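Local coordinates for protein xylan esterase, putative, AXE2C (Cellvibrio japonicus, PDB 2WAA) that removes acetyl groups from xylan and glucomannan in the degradation of plant cell wall polysaccharides, at residues A[24-28]-A[217-223]; A[132-136]-A[337-341]; A[302-306]-A[328-332]. One frame throughout, in Å; residues are numbered along the deposited sequence. Where two conformers were deposited one is given.

Overall arrangement
The contacts run from the domain boundary to the far part of the catalytic domain. Contact 1 joins the N-terminal β-domain to a loop of the SGNH-type esterase domain; contact 2 sets the loop after helix 319-337 on strand 133-139; contact 3 ties the loop after strand 300-302 to that helix. Centre to centre, contacts 1 and 2 are about 22 Å apart, their nearest atoms about 5 Å, without touching. Contact 3, nested in the chain loop closed by contact 2, is centred about 14 Å from it and about 29 Å from contact 1. All three lie away from the inferred active-site residues S141, D314 and H316; the glycerol at contact 1 probably came from the crystallisation liquor.

Contact 1. Residues A[24-28]-A[217-223]; sequences GRTHI and PQWDHHR. With GOL (glycerol), chain J.
R25 lies flat against one face of the W219 indole, its guanidinium and the ring only 7° from parallel. The cation-pi contact falls on the five-membered ring, 3.7 Å from R25 CZ to its centroid, while R25 CG sits 3.5 Å from the centroid of the six-membered ring in a CH-pi contact. An extended chain spreads arginine's methylenes and charged end along the indole, which suits this residue to a long aromatic surface. R223 passes over the opposite face toward its rim, so an arginine lies on each side of the indole. The R223 chain bends at chi3 (68°), which helps bring its guanidinium to the backbone carbonyl of T26. NH1 and NH2 of R223 both donate to T26 O, each at 3.0 Å, with N-H...O angles near 137°; the oxygen is gripped by two bent bonds. Beside them, T26 OG1 accepts a hydrogen bond from glycerol O1 at 2.9 Å, and R223 NH2 reaches the same glycerol oxygen weakly. At the other end, P217 CB packs 3.6 Å from H27 ND1, a compact proline ring against the imidazole. Together these contacts join the N-terminal β-domain of this CE2 esterase to the loop that precedes strand 228-231 of its SGNH-hydrolase domain. Farther out, the carbonyls of Y206 and F208 accept from R25 NH1 and help hold the guanidinium in its stack. H221, whose CE1 approaches R25 NH2, is itself stacked on Y206. An Asx turn, in which D220 OD1 accepts from the backbone N of H222, shapes the start of the short 3-10 segment carrying R223.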
loop_
_atom_site.group_PDB
_atom_site.type_symbol
_atom_site.label_atom_id
_atom_site.label_comp_id
_atom_site.label_asym_id
_atom_site.label_seq_id
_atom_site.Cartn_x
_atom_site.Cartn_y
_atom_site.Cartn_z
ATOM N N GLY A 24 6.720 2.360 -3.870
ATOM C CA GLY A 24 5.740 1.238 -3.949
ATOM C C GLY A 24 6.225 0.244 -4.994
ATOM O O GLY A 24 7.084 0.566 -5.835
ATOM N N ARG A 25 5.721 -0.978 -4.943
ATOM C CA ARG A 25 6.164 -1.991 -5.888
ATOM C C ARG A 25 5.672 -1.804 -7.328
ATOM O O ARG A 25 4.459 -1.701 -7.578
ATOM C CB ARG A 25 5.718 -3.364 -5.398
ATOM C CG ARG A 25 6.428 -3.727 -4.085
ATOM C CD ARG A 25 6.175 -5.200 -3.690
ATOM N NE ARG A 25 6.803 -5.546 -2.418
ATOM C CZ ARG A 25 6.740 -6.765 -1.868
ATOM N NH1 ARG A 25 6.138 -7.747 -2.496
ATOM N NH2 ARG A 25 7.321 -7.016 -0.699
ATOM N N THR A 26 6.614 -1.808 -8.267
ATOM C CA THR A 26 6.273 -1.743 -9.690
ATOM C C THR A 26 7.048 -2.826 -10.469
ATOM O O THR A 26 8.160 -3.217 -10.080
ATOM C CB THR A 26 6.621 -0.354 -10.292
ATOM O OG1 THR A 26 8.043 -0.112 -10.165
ATOM C CG2 THR A 26 5.816 0.755 -9.578
ATOM N N HIS A 27 6.463 -3.291 -11.574
ATOM C CA HIS A 27 7.142 -4.210 -12.483
ATOM C C HIS A 27 7.573 -3.397 -13.721
ATOM O O HIS A 27 6.768 -2.658 -14.278
ATOM C CB HIS A 27 6.202 -5.307 -12.920
ATOM C CG HIS A 27 6.880 -6.316 -13.792
ATOM N ND1 HIS A 27 7.776 -7.228 -13.289
ATOM C CD2 HIS A 27 6.868 -6.490 -15.138
ATOM C CE1 HIS A 27 8.255 -7.964 -14.285
ATOM N NE2 HIS A 27 7.719 -7.537 -15.414
ATOM N N ILE A 28 8.850 -3.493 -14.095
ATOM C CA ILE A 28 9.361 -2.722 -15.219
ATOM C C ILE A 28 9.234 -3.604 -16.459
ATOM O O ILE A 28 9.851 -4.708 -16.524
ATOM C CB ILE A 28 10.826 -2.378 -15.024
ATOM C CG1 ILE A 28 11.005 -1.573 -13.726
ATOM C CG2 ILE A 28 11.356 -1.551 -16.250
ATOM C CD1 ILE A 28 12.493 -1.301 -13.410
ATOM N N PRO A 217 5.322 -11.944 -11.062
ATOM C CA PRO A 217 6.737 -11.591 -10.921
ATOM C C PRO A 217 7.215 -11.550 -9.468
ATOM O O PRO A 217 6.500 -11.001 -8.603
ATOM C CB PRO A 217 6.846 -10.207 -11.559
ATOM C CG PRO A 217 5.473 -9.777 -11.891
ATOM C CD PRO A 217 4.475 -10.831 -11.523
ATOM N N GLN A 218 8.414 -12.102 -9.232
ATOM C CA GLN A 218 9.107 -12.045 -7.950
ATOM C C GLN A 218 9.627 -10.659 -7.679
ATOM O O GLN A 218 10.320 -10.041 -8.497
ATOM C CB GLN A 218 10.298 -12.994 -7.892
ATOM C CG GLN A 218 9.893 -14.457 -7.828
ATOM C CD GLN A 218 9.278 -14.785 -6.490
ATOM O OE1 GLN A 218 9.886 -14.586 -5.445
ATOM N NE2 GLN A 218 8.046 -15.250 -6.518
ATOM N N TRP A 219 9.277 -10.167 -6.512
ATOM C CA TRP A 219 9.804 -8.897 -6.016
ATOM C C TRP A 219 11.210 -9.086 -5.456
ATOM O O TRP A 219 11.438 -9.868 -4.480
ATOM C CB TRP A 219 8.866 -8.312 -4.927
ATOM C CG TRP A 219 9.381 -7.053 -4.333
ATOM C CD1 TRP A 219 9.928 -6.895 -3.078
ATOM C CD2 TRP A 219 9.430 -5.773 -4.957
ATOM N NE1 TRP A 219 10.299 -5.583 -2.885
ATOM C CE2 TRP A 219 10.007 -4.873 -4.025
ATOM C CE3 TRP A 219 9.047 -5.294 -6.216
ATOM C CZ2 TRP A 219 10.218 -3.533 -4.315
ATOM C CZ3 TRP A 219 9.248 -3.965 -6.515
ATOM C CH2 TRP A 219 9.824 -3.087 -5.554
ATOM N N ASP A 220 12.166 -8.353 -6.030
ATOM C CA ASP A 220 13.515 -8.359 -5.488
ATOM C C ASP A 220 13.616 -7.403 -4.286
ATOM O O ASP A 220 13.439 -6.196 -4.427
ATOM C CB ASP A 220 14.452 -7.908 -6.602
ATOM C CG ASP A 220 15.908 -7.850 -6.164
ATOM O OD1 ASP A 220 16.225 -8.203 -4.999
ATOM O OD2 ASP A 220 16.719 -7.425 -7.020
ATOM N N HIS A 221 13.894 -7.947 -3.092
ATOM C CA HIS A 221 13.872 -7.127 -1.864
ATOM C C HIS A 221 14.949 -6.075 -1.791
ATOM O O HIS A 221 14.865 -5.132 -1.009
ATOM C CB HIS A 221 13.928 -8.049 -0.653
ATOM C CG HIS A 221 12.712 -8.873 -0.521
ATOM N ND1 HIS A 221 11.492 -8.318 -0.213
ATOM C CD2 HIS A 221 12.497 -10.197 -0.691
ATOM C CE1 HIS A 221 10.579 -9.270 -0.186
ATOM N NE2 HIS A 221 11.159 -10.411 -0.486
ATOM N N HIS A 222 15.978 -6.223 -2.616
ATOM C CA HIS A 222 17.037 -5.237 -2.655
ATOM C C HIS A 222 16.451 -3.917 -3.146
ATOM O O HIS A 222 17.027 -2.855 -2.961
ATOM C CB HIS A 222 18.137 -5.723 -3.617
ATOM C CG HIS A 222 19.332 -4.815 -3.668
ATOM N ND1 HIS A 222 19.420 -3.738 -4.534
ATOM C CD2 HIS A 222 20.487 -4.816 -2.953
ATOM C CE1 HIS A 222 20.571 -3.110 -4.341
ATOM N NE2 HIS A 222 21.239 -3.745 -3.391
ATOM N N ARG A 223 15.289 -3.985 -3.790
ATOM C CA ARG A 223 14.682 -2.773 -4.348
ATOM C C ARG A 223 13.970 -1.934 -3.281
ATOM O O ARG A 223 13.589 -0.794 -3.558
ATOM C CB ARG A 223 13.649 -3.121 -5.449
ATOM C CG ARG A 223 14.241 -3.867 -6.690
ATOM C CD ARG A 223 13.093 -4.329 -7.667
ATOM N NE ARG A 223 12.455 -3.174 -8.305
ATOM C CZ ARG A 223 11.341 -3.235 -9.028
ATOM N NH1 ARG A 223 10.755 -4.407 -9.261
ATOM N NH2 ARG A 223 10.858 -2.120 -9.573
HETATM C C1 GOL J . 10.285 2.122 -11.460
HETATM O O1 GOL J . 10.698 0.982 -10.782
HETATM C C2 GOL J . 11.415 2.743 -12.279
HETATM O O2 GOL J . 11.697 3.927 -11.573
HETATM C C3 GOL J . 12.670 1.880 -12.156
HETATM O O3 GOL J . 13.754 2.472 -12.840
#

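Contact 2. Residues A[132-136]-A[337-341]; sequences QRKIL and MDWLE
The guanidinium of R133 is laid over the W339 indole, with planes 10° apart and centres separated by 3.6 Å. Its CZ stands over the five-membered ring in a cation-pi contact, and CD lies 3.5 Å from the centroid of the six-membered ring, giving a CH-pi contact as well. R133 keeps its chain straight from CG to NE (chi2 174°, chi3 -178°), and the two side chains run antiparallel to each other. The pairing makes good use of both residue types: the broad ring receives arginine's methylenes and its delocalised charge on one face. M337 CB lies over the rim of the opposite face, while I135 CG1 meets the indole's edge at W339 CZ3, 4.2 Å away. This branched aliphatic residue extends the packing inward from the ring. The outer side is less definite. Exposed E341, which probably belongs to the C-terminal tag, has OE2 3.5 Å from R133 NH2, but this salt bridge is doubtful: E341 was deposited in two conformers, and its CG lies implausibly close to R133 NH2. R133 has another polar partner in the carbonyl of L175, to which NH1 donates, and this probably does more than E341 to fix the guanidinium's rotation. R133 and I135 belong to an interior strand of the parallel sheet, 133-139, between strands 177-183 and 228-231. W339 follows helix 319-337 after D338 leaves the helical path with positive phi, folding the modelled end of the chain over the beginning of that strand.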
loop_
_atom_site.group_PDB
_atom_site.type_symbol
_atom_site.label_atom_id
_atom_site.label_comp_id
_atom_site.label_asym_id
_atom_site.label_seq_id
_atom_site.Cartn_x
_atom_site.Cartn_y
_atom_site.Cartn_z
ATOM N N GLN A 132 14.242 9.634 3.849
ATOM C CA GLN A 132 15.174 8.543 4.069
ATOM C C GLN A 132 14.525 7.321 4.755
ATOM O O GLN A 132 14.854 6.155 4.421
ATOM C CB GLN A 132 16.355 9.015 4.906
ATOM C CG GLN A 132 17.241 10.056 4.205
ATOM C CD GLN A 132 18.016 9.458 3.090
ATOM O OE1 GLN A 132 18.809 8.539 3.294
ATOM N NE2 GLN A 132 17.779 9.936 1.889
ATOM N N ARG A 133 13.671 7.580 5.739
ATOM C CA ARG A 133 13.042 6.495 6.508
ATOM C C ARG A 133 12.097 5.710 5.606
ATOM O O ARG A 133 11.450 6.299 4.747
ATOM C CB ARG A 133 12.217 7.084 7.640
ATOM C CG ARG A 133 13.058 7.612 8.816
ATOM C CD ARG A 133 12.128 8.278 9.775
ATOM N NE ARG A 133 12.907 8.824 10.889
ATOM C CZ ARG A 133 12.407 9.673 11.784
ATOM N NH1 ARG A 133 11.136 10.059 11.719
ATOM N NH2 ARG A 133 13.196 10.128 12.754
ATOM N N LYS A 134 12.050 4.392 5.772
ATOM C CA LYS A 134 11.254 3.510 4.910
ATOM C C LYS A 134 10.437 2.555 5.791
ATOM O O LYS A 134 11.006 1.910 6.668
ATOM C CB LYS A 134 12.194 2.675 4.066
ATOM C CG LYS A 134 12.795 3.525 2.925
ATOM C CD LYS A 134 13.896 2.748 2.189
ATOM C CE LYS A 134 14.651 3.685 1.258
ATOM N NZ LYS A 134 15.472 4.738 2.066
ATOM N N ILE A 135 9.129 2.474 5.534
ATOM C CA ILE A 135 8.266 1.538 6.227
ATOM C C ILE A 135 7.638 0.598 5.172
ATOM O O ILE A 135 7.335 1.010 4.059
ATOM C CB ILE A 135 7.155 2.298 6.915
ATOM C CG1 ILE A 135 7.734 3.244 7.991
ATOM C CG2 ILE A 135 6.128 1.343 7.553
ATOM C CD1 ILE A 135 6.717 4.310 8.404
ATOM N N LEU A 136 7.424 -0.637 5.585
ATOM C CA LEU A 136 6.677 -1.640 4.836
ATOM C C LEU A 136 5.508 -2.051 5.754
ATOM O O LEU A 136 5.740 -2.484 6.864
ATOM C CB LEU A 136 7.583 -2.861 4.591
ATOM C CG LEU A 136 6.817 -4.101 4.061
ATOM C CD1 LEU A 136 6.145 -3.848 2.702
ATOM C CD2 LEU A 136 7.872 -5.218 3.916
ATOM N N MET A 337 11.067 2.845 17.380
ATOM C CA MET A 337 12.093 3.176 16.347
ATOM C C MET A 337 13.042 4.272 16.841
ATOM O O MET A 337 14.038 4.611 16.166
ATOM C CB MET A 337 11.407 3.689 15.082
ATOM C CG MET A 337 10.614 2.620 14.272
ATOM S SD MET A 337 11.477 1.093 13.989
ATOM C CE MET A 337 12.760 1.569 12.851
ATOM N N ASP A 338 12.728 4.859 17.986
ATOM C CA ASP A 338 13.455 6.026 18.434
ATOM C C ASP A 338 13.409 7.113 17.362
ATOM O O ASP A 338 14.415 7.768 17.058
ATOM C CB ASP A 338 14.889 5.637 18.808
ATOM C CG ASP A 338 15.566 6.686 19.668
ATOM O OD1 ASP A 338 14.861 7.404 20.425
ATOM O OD2 ASP A 338 16.816 6.788 19.571
ATOM N N TRP A 339 12.226 7.295 16.790
ATOM C CA TRP A 339 11.927 8.328 15.842
ATOM C C TRP A 339 11.077 9.321 16.611
ATOM O O TRP A 339 9.884 9.562 16.311
ATOM C CB TRP A 339 11.158 7.750 14.653
ATOM C CG TRP A 339 11.994 6.876 13.694
ATOM C CD1 TRP A 339 13.342 6.722 13.672
ATOM C CD2 TRP A 339 11.487 6.127 12.570
ATOM N NE1 TRP A 339 13.710 5.881 12.620
ATOM C CE2 TRP A 339 12.582 5.528 11.925
ATOM C CE3 TRP A 339 10.212 5.919 12.055
ATOM C CZ2 TRP A 339 12.432 4.693 10.791
ATOM C CZ3 TRP A 339 10.072 5.110 10.926
ATOM C CH2 TRP A 339 11.176 4.505 10.320
ATOM N N LEU A 340 11.693 9.893 17.649
ATOM C CA LEU A 340 10.925 10.734 18.600
ATOM C C LEU A 340 10.544 12.089 17.974
ATOM O O LEU A 340 9.768 12.855 18.564
ATOM C CB LEU A 340 11.637 10.871 19.955
ATOM C CG LEU A 340 12.073 9.551 20.632
ATOM C CD1 LEU A 340 12.768 9.852 21.977
ATOM C CD2 LEU A 340 10.935 8.546 20.832
ATOM N N GLU A 341 11.092 12.325 16.772
ATOM C CA GLU A 341 10.694 13.380 15.832
ATOM C C GLU A 341 9.280 13.920 16.015
ATOM O O GLU A 341 8.781 14.747 15.212
ATOM C CB GLU A 341 10.854 12.836 14.408
ATOM C CG GLU A 341 12.250 12.277 14.127
ATOM C CD GLU A 341 13.315 13.374 13.984
ATOM O OE1 GLU A 341 12.952 14.547 13.730
ATOM O OE2 GLU A 341 14.519 13.054 14.122
#

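Contact 3. Residues A[302-306]-A[328-332]; sequences YASSS and ELTPQ
The backbone of 302-306 runs extended beside helical residues 328-332, with A303 nearest Q332 (6.4 Å between CA atoms) and S305 nearest E328 (6.7 Å). The Q332 amide reads both polar atoms of S304's backbone: OE1 accepts from S304 N and NE2 donates to S304 O, each at 2.9 Å. Both bonds use carbonyl lone pairs, and the NE2 bond is nearly straight at 171°. NE2 also donates to E328 O in the preceding turn, which helps to fix the amide's rotation. Glutamine suits this position because its side chain offers a donor and an acceptor together. In the parallel-sheet fold of SGNH hydrolases, the contact joins the exit of edge strand 300-302 to the final helix, 319-337. One turn before Q332, E328 extends toward S306 (chi2 -165°). Its OE1 accepts from S306 N at 3.0 Å through the syn lone pair. S306 OG also approaches OE2, but so closely, in one of two deposited conformers of E328, that this second bond is doubtful. Beside the Q332 amide, A303 CB meets L329 CD1 at 3.9 Å; its small side chain lets the loop come close to the helix. L329 also packs against Y167 and T171 of helix 167-174.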
loop_
_atom_site.group_PDB
_atom_site.type_symbol
_atom_site.label_atom_id
_atom_site.label_comp_id
_atom_site.label_asym_id
_atom_site.label_seq_id
_atom_site.Cartn_x
_atom_site.Cartn_y
_atom_site.Cartn_z
ATOM N N TYR A 302 5.753 -5.384 19.583
ATOM C CA TYR A 302 4.301 -5.411 19.545
ATOM C C TYR A 302 3.756 -3.990 19.695
ATOM O O TYR A 302 4.292 -3.216 20.484
ATOM C CB TYR A 302 3.780 -6.255 20.724
ATOM C CG TYR A 302 2.245 -6.217 20.841
ATOM C CD1 TYR A 302 1.456 -6.752 19.839
ATOM C CD2 TYR A 302 1.607 -5.626 21.931
ATOM C CE1 TYR A 302 0.090 -6.707 19.903
ATOM C CE2 TYR A 302 0.200 -5.574 21.992
ATOM C CZ TYR A 302 -0.528 -6.131 20.969
ATOM O OH TYR A 302 -1.915 -6.134 20.949
ATOM N N ALA A 303 2.686 -3.646 18.979
ATOM C CA ALA A 303 1.963 -2.407 19.223
ATOM C C ALA A 303 0.495 -2.748 19.493
ATOM O O ALA A 303 -0.083 -3.534 18.753
ATOM C CB ALA A 303 2.049 -1.479 18.012
ATOM N N SER A 304 -0.093 -2.173 20.528
ATOM C CA SER A 304 -1.482 -2.487 20.827
ATOM C C SER A 304 -2.400 -1.582 20.015
ATOM O O SER A 304 -2.035 -0.479 19.584
ATOM C CB SER A 304 -1.771 -2.302 22.340
ATOM O OG SER A 304 -1.443 -0.987 22.769
ATOM N N SER A 305 -3.643 -1.994 19.873
ATOM C CA SER A 305 -4.546 -1.094 19.179
ATOM C C SER A 305 -5.961 -1.289 19.621
ATOM O O SER A 305 -6.271 -2.288 20.288
ATOM C CB SER A 305 -4.482 -1.402 17.728
ATOM O OG SER A 305 -4.762 -2.764 17.605
ATOM N N SER A 306 -6.795 -0.329 19.244
ATOM C CA SER A 306 -8.189 -0.359 19.589
ATOM C C SER A 306 -8.908 -1.101 18.494
ATOM O O SER A 306 -8.504 -1.056 17.343
ATOM C CB SER A 306 -8.769 1.071 19.629
ATOM O OG SER A 306 -8.263 1.744 20.768
ATOM N N GLU A 328 -3.060 6.292 17.178
ATOM C CA GLU A 328 -2.761 5.345 18.240
ATOM C C GLU A 328 -1.458 4.623 18.006
ATOM O O GLU A 328 -0.733 4.314 18.945
ATOM C CB GLU A 328 -3.867 4.291 18.359
ATOM C CG GLU A 328 -5.061 4.702 19.143
ATOM C CD GLU A 328 -5.909 3.497 19.497
ATOM O OE1 GLU A 328 -5.660 2.388 18.967
ATOM O OE2 GLU A 328 -6.816 3.643 20.322
ATOM N N LEU A 329 -1.181 4.337 16.734
ATOM C CA LEU A 329 -0.038 3.518 16.355
ATOM C C LEU A 329 1.240 4.377 16.355
ATOM O O LEU A 329 2.280 3.937 16.812
ATOM C CB LEU A 329 -0.277 2.955 14.950
ATOM C CG LEU A 329 0.877 2.274 14.234
ATOM C CD1 LEU A 329 1.342 1.069 15.102
ATOM C CD2 LEU A 329 0.436 1.792 12.866
ATOM N N THR A 330 1.136 5.593 15.811
ATOM C CA THR A 330 2.306 6.444 15.528
ATOM C C THR A 330 3.168 6.643 16.780
ATOM O O THR A 330 4.368 6.385 16.733
ATOM C CB THR A 330 1.880 7.784 14.850
ATOM O OG1 THR A 330 1.315 7.486 13.543
ATOM C CG2 THR A 330 3.111 8.706 14.677
ATOM N N PRO A 331 2.552 7.011 17.924
ATOM C CA PRO A 331 3.371 7.200 19.146
ATOM C C PRO A 331 4.145 5.958 19.611
ATOM O O PRO A 331 5.269 6.083 20.108
ATOM C CB PRO A 331 2.336 7.597 20.228
ATOM C CG PRO A 331 1.120 8.044 19.493
ATOM C CD PRO A 331 1.134 7.345 18.131
ATOM N N GLN A 332 3.544 4.778 19.443
ATOM C CA GLN A 332 4.194 3.549 19.797
ATOM C C GLN A 332 5.370 3.280 18.852
ATOM O O GLN A 332 6.442 2.868 19.314
ATOM C CB GLN A 332 3.206 2.388 19.762
ATOM C CG GLN A 332 2.051 2.542 20.767
ATOM C CD GLN A 332 1.096 1.340 20.686
ATOM O OE1 GLN A 332 1.427 0.232 21.141
ATOM N NE2 GLN A 332 -0.080 1.551 20.094
#